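Long-range contact in Exo-arabinanase (Penicillium chrysogenum, PDB 3A72), which probably releases arabinobiose from the ends of alpha-1,5-linked arabinan chains as an exo-acting glycoside hydrolase: residues V258-V271 with I282-I294. Numbering follows the deposited sequence.
Sequences VSSGTQPTSSPYAV and IIVSSGTQGTLFI
Q289 OE1 takes a hydrogen bond from the backbone N of T265 at 3.3 Å and a shorter one, 2.7 Å, from S286 OG. The two donors come from opposite faces of the amide plane, so OE1 is gripped from both sides, which limits how the carboxamide can turn. A bend at chi2 (73°) folds the Q289 chain back to this point, and water 1 links its NE2 to T265 OG1. S286 OG also accepts from T288 N, closing an ST turn that shapes the reversal after the strand 282-285. T288 OG1 donates to T265 O over 2.8 Å, well above the carbonyl plane, while G287 N bonds S266 O at 2.8 Å. These bonds hold T265 and S266 against the turn 286-289. Beside these polar links, P264 CG lies squarely over one face of the F293 ring, a CH-pi contact 4.3 Å from its centroid. V258 CG2 packs obliquely against F293 CD1 at 3.7 Å, and T262 CG2 meets F293 CE1. Past P268, the chain runs antiparallel to 282-285: Y269 with S285 and V271 with I283 form hydrogen-bonded pairs, with A270 and V284 as the non-hydrogen-bonded pair between them, A270 CB touching V284 CG2 at 3.9 Å. Water 2 joins S267 O to S285 OG, which also bonds R316, while S267 OG bonds T315 N, and the S267 side chain lies about 7 Å from a bound arabinofuranose. Strands 269-273, 281-285, 292-295 and 304-306 make one four-stranded antiparallel blade of the sialidase-like six-bladed propeller. The 258-268 loop bridges this blade and its neighbour: S260 and T262 bond E305 of strand 304-306, and P264 and P268 rest on L237 of the neighbour's strand 237-242, as V284 and S286 do from the hairpin side.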
loop_
_atom_site.group_PDB
_atom_site.type_symbol
_atom_site.label_atom_id
_atom_site.label_comp_id
_atom_site.label_asym_id
_atom_site.label_seq_id
_atom_site.Cartn_x
_atom_site.Cartn_y
_atom_site.Cartn_z
ATOM N N VAL A 258 19.522 -6.332 7.078
ATOM C CA VAL A 258 19.435 -7.640 6.468
ATOM C C VAL A 258 20.743 -8.379 6.727
ATOM O O VAL A 258 21.827 -7.805 6.555
ATOM C CB VAL A 258 19.149 -7.495 4.963
ATOM C CG1 VAL A 258 18.922 -8.870 4.302
ATOM C CG2 VAL A 258 17.946 -6.633 4.739
ATOM N N SER A 259 20.660 -9.653 7.132
ATOM C CA SER A 259 21.875 -10.382 7.519
ATOM C C SER A 259 22.860 -10.591 6.374
ATOM O O SER A 259 24.049 -10.772 6.625
ATOM C CB SER A 259 21.522 -11.688 8.200
ATOM O OG SER A 259 20.884 -12.529 7.239
ATOM N N SER A 260 22.413 -10.538 5.118
ATOM C CA SER A 260 23.280 -10.647 3.944
ATOM C C SER A 260 24.028 -9.377 3.626
ATOM O O SER A 260 24.943 -9.403 2.809
ATOM C CB SER A 260 22.416 -10.998 2.712
ATOM O OG SER A 260 21.536 -9.881 2.493
ATOM N N GLY A 261 23.615 -8.241 4.197
ATOM C CA GLY A 261 24.153 -6.951 3.843
ATOM C C GLY A 261 23.397 -6.204 2.792
ATOM O O GLY A 261 23.672 -5.026 2.564
ATOM N N THR A 262 22.406 -6.813 2.143
ATOM C CA THR A 262 21.548 -6.045 1.226
ATOM C C THR A 262 20.914 -4.916 2.012
ATOM O O THR A 262 20.462 -5.098 3.154
ATOM C CB THR A 262 20.492 -6.970 0.646
ATOM O OG1 THR A 262 21.177 -7.953 -0.130
ATOM C CG2 THR A 262 19.475 -6.262 -0.221
ATOM N N GLN A 263 20.820 -3.738 1.388
ATOM C CA GLN A 263 20.263 -2.556 2.007
ATOM C C GLN A 263 18.993 -2.191 1.238
ATOM O O GLN A 263 19.054 -1.512 0.194
ATOM C CB GLN A 263 21.258 -1.415 1.983
ATOM C CG GLN A 263 22.441 -1.761 2.897
ATOM C CD GLN A 263 23.402 -0.607 2.989
ATOM O OE1 GLN A 263 23.117 0.444 3.567
ATOM N NE2 GLN A 263 24.553 -0.733 2.404
ATOM N N PRO A 264 17.847 -2.686 1.671
ATOM C CA PRO A 264 16.622 -2.493 0.844
ATOM C C PRO A 264 16.209 -1.033 0.827
ATOM O O PRO A 264 16.262 -0.330 1.848
ATOM C CB PRO A 264 15.583 -3.362 1.528
ATOM C CG PRO A 264 16.106 -3.735 2.802
ATOM C CD PRO A 264 17.566 -3.437 2.898
ATOM N N THR A 265 15.711 -0.592 -0.317
ATOM C CA THR A 265 15.283 0.787 -0.480
ATOM C C THR A 265 13.967 0.879 -1.228
ATOM O O THR A 265 13.669 0.077 -2.148
ATOM C CB THR A 265 16.339 1.651 -1.206
ATOM O OG1 THR A 265 16.571 1.114 -2.496
ATOM C CG2 THR A 265 17.631 1.731 -0.426
ATOM N N SER A 266 13.204 1.900 -0.859
ATOM C CA SER A 266 11.993 2.416 -1.493
ATOM C C SER A 266 10.747 1.555 -1.198
ATOM O O SER A 266 10.797 0.317 -1.091
ATOM C CB SER A 266 12.131 2.587 -2.978
ATOM O OG SER A 266 13.122 3.554 -3.312
ATOM N N SER A 267 9.608 2.268 -1.113
ATOM C CA SER A 267 8.283 1.716 -1.280
ATOM C C SER A 267 8.066 0.349 -0.656
ATOM O O SER A 267 7.858 -0.640 -1.368
ATOM C CB SER A 267 7.905 1.692 -2.757
ATOM O OG SER A 267 8.631 0.745 -3.514
ATOM N N PRO A 268 8.060 0.280 0.656
ATOM C CA PRO A 268 7.932 -1.029 1.321
ATOM C C PRO A 268 6.514 -1.551 1.330
ATOM O O PRO A 268 5.522 -0.820 1.236
ATOM C CB PRO A 268 8.347 -0.703 2.767
ATOM C CG PRO A 268 7.865 0.724 2.962
ATOM C CD PRO A 268 8.167 1.385 1.642
ATOM N N TYR A 269 6.409 -2.857 1.556
ATOM C CA TYR A 269 5.153 -3.492 1.915
ATOM C C TYR A 269 5.483 -4.519 2.996
ATOM O O TYR A 269 6.518 -5.180 2.913
ATOM C CB TYR A 269 4.451 -4.124 0.686
ATOM C CG TYR A 269 2.933 -4.097 0.869
ATOM C CD1 TYR A 269 2.192 -3.074 0.282
ATOM C CD2 TYR A 269 2.242 -5.023 1.649
ATOM C CE1 TYR A 269 0.831 -3.001 0.441
ATOM C CE2 TYR A 269 0.889 -4.926 1.833
ATOM C CZ TYR A 269 0.184 -3.924 1.224
ATOM O OH TYR A 269 -1.184 -3.778 1.376
ATOM N N ALA A 270 4.625 -4.680 3.987
ATOM C CA ALA A 270 4.846 -5.645 5.074
ATOM C C ALA A 270 3.546 -6.405 5.352
ATOM O O ALA A 270 2.466 -5.802 5.361
ATOM C CB ALA A 270 5.263 -4.962 6.347
ATOM N N VAL A 271 3.685 -7.676 5.653
ATOM C CA VAL A 271 2.607 -8.574 6.051
ATOM C C VAL A 271 3.151 -9.515 7.148
ATOM O O VAL A 271 4.350 -9.573 7.372
ATOM C CB VAL A 271 2.053 -9.386 4.854
ATOM C CG1 VAL A 271 1.382 -8.465 3.875
ATOM C CG2 VAL A 271 3.131 -10.241 4.209
ATOM N N ILE A 282 7.161 -12.019 9.800
ATOM C CA ILE A 282 6.920 -10.759 9.082
ATOM C C ILE A 282 7.644 -10.871 7.756
ATOM O O ILE A 282 8.813 -11.301 7.715
ATOM C CB ILE A 282 7.407 -9.521 9.866
ATOM C CG1 ILE A 282 6.909 -9.487 11.298
ATOM C CG2 ILE A 282 7.016 -8.240 9.109
ATOM C CD1 ILE A 282 7.571 -8.420 12.145
ATOM N N ILE A 283 6.985 -10.478 6.672
ATOM C CA ILE A 283 7.550 -10.547 5.313
ATOM C C ILE A 283 7.472 -9.151 4.732
ATOM O O ILE A 283 6.391 -8.520 4.747
ATOM C CB ILE A 283 6.814 -11.572 4.476
ATOM C CG1 ILE A 283 6.735 -12.922 5.175
ATOM C CG2 ILE A 283 7.499 -11.686 3.087
ATOM C CD1 ILE A 283 5.907 -13.939 4.413
ATOM N N VAL A 284 8.599 -8.645 4.243
ATOM C CA VAL A 284 8.733 -7.314 3.706
ATOM C C VAL A 284 9.275 -7.362 2.284
ATOM O O VAL A 284 10.198 -8.145 1.948
ATOM C CB VAL A 284 9.658 -6.457 4.608
ATOM C CG1 VAL A 284 10.189 -5.182 3.907
ATOM C CG2 VAL A 284 8.921 -6.087 5.876
ATOM N N SER A 285 8.710 -6.504 1.433
ATOM C CA SER A 285 9.223 -6.203 0.109
ATOM C C SER A 285 9.655 -4.735 0.073
ATOM O O SER A 285 9.097 -3.884 0.778
ATOM C CB SER A 285 8.119 -6.434 -0.931
ATOM O OG SER A 285 8.527 -6.143 -2.246
ATOM N N SER A 286 10.623 -4.439 -0.780
ATOM C CA SER A 286 10.997 -3.106 -1.160
ATOM C C SER A 286 10.652 -2.907 -2.650
ATOM O O SER A 286 10.285 -3.836 -3.338
ATOM C CB SER A 286 12.483 -2.816 -0.978
ATOM O OG SER A 286 13.188 -3.456 -2.046
ATOM N N GLY A 287 10.799 -1.660 -3.122
ATOM C CA GLY A 287 10.561 -1.391 -4.542
ATOM C C GLY A 287 11.774 -1.670 -5.410
ATOM O O GLY A 287 11.663 -1.573 -6.650
ATOM N N THR A 288 12.934 -1.939 -4.834
ATOM C CA THR A 288 14.180 -2.023 -5.603
ATOM C C THR A 288 14.643 -3.451 -5.773
ATOM O O THR A 288 15.211 -3.798 -6.787
ATOM C CB THR A 288 15.264 -1.173 -4.904
ATOM O OG1 THR A 288 14.755 0.152 -4.775
ATOM C CG2 THR A 288 16.557 -1.106 -5.727
ATOM N N GLN A 289 14.443 -4.284 -4.756
ATOM C CA GLN A 289 14.907 -5.653 -4.738
ATOM C C GLN A 289 13.793 -6.599 -5.190
ATOM O O GLN A 289 12.614 -6.421 -4.885
ATOM C CB GLN A 289 15.366 -6.005 -3.305
ATOM C CG GLN A 289 16.746 -5.423 -2.964
ATOM C CD GLN A 289 16.758 -3.951 -2.731
ATOM O OE1 GLN A 289 15.866 -3.334 -2.111
ATOM N NE2 GLN A 289 17.811 -3.322 -3.228
ATOM N N GLY A 290 14.185 -7.653 -5.897
ATOM C CA GLY A 290 13.277 -8.719 -6.253
ATOM C C GLY A 290 13.052 -9.774 -5.182
ATOM O O GLY A 290 12.007 -10.431 -5.172
ATOM N N THR A 291 14.007 -9.928 -4.287
ATOM C CA THR A 291 13.957 -10.828 -3.153
ATOM C C THR A 291 12.939 -10.345 -2.134
ATOM O O THR A 291 12.332 -9.283 -2.272
ATOM C CB THR A 291 15.370 -10.919 -2.556
ATOM O OG1 THR A 291 15.756 -9.584 -2.334
ATOM C CG2 THR A 291 16.337 -11.626 -3.475
ATOM N N LEU A 292 12.763 -11.143 -1.084
ATOM C CA LEU A 292 11.946 -10.772 0.068
ATOM C C LEU A 292 12.790 -10.802 1.315
ATOM O O LEU A 292 13.859 -11.444 1.362
ATOM C CB LEU A 292 10.731 -11.696 0.231
ATOM C CG LEU A 292 9.683 -11.579 -0.895
ATOM C CD1 LEU A 292 8.742 -12.785 -0.807
ATOM C CD2 LEU A 292 8.892 -10.300 -0.813
ATOM N N PHE A 293 12.316 -10.146 2.378
ATOM C CA PHE A 293 13.012 -10.030 3.646
ATOM C C PHE A 293 12.090 -10.532 4.740
ATOM O O PHE A 293 10.973 -10.037 4.852
ATOM C CB PHE A 293 13.461 -8.575 3.878
ATOM C CG PHE A 293 14.226 -8.048 2.701
ATOM C CD1 PHE A 293 15.589 -8.376 2.558
ATOM C CD2 PHE A 293 13.612 -7.321 1.714
ATOM C CE1 PHE A 293 16.258 -7.996 1.407
ATOM C CE2 PHE A 293 14.298 -6.947 0.587
ATOM C CZ PHE A 293 15.624 -7.258 0.443
ATOM N N ILE A 294 12.547 -11.505 5.526
ATOM C CA ILE A 294 11.689 -12.085 6.527
ATOM C C ILE A 294 12.262 -11.939 7.919
ATOM O O ILE A 294 13.479 -11.832 8.137
ATOM C CB ILE A 294 11.355 -13.562 6.190
ATOM C CG1 ILE A 294 12.569 -14.522 6.350
ATOM C CG2 ILE A 294 10.757 -13.645 4.802
ATOM C CD1 ILE A 294 12.198 -15.985 6.225
HETATM O O HOH W 1 18.679 -0.522 -2.944
HETATM O O HOH W 2 7.436 -3.516 -2.027
#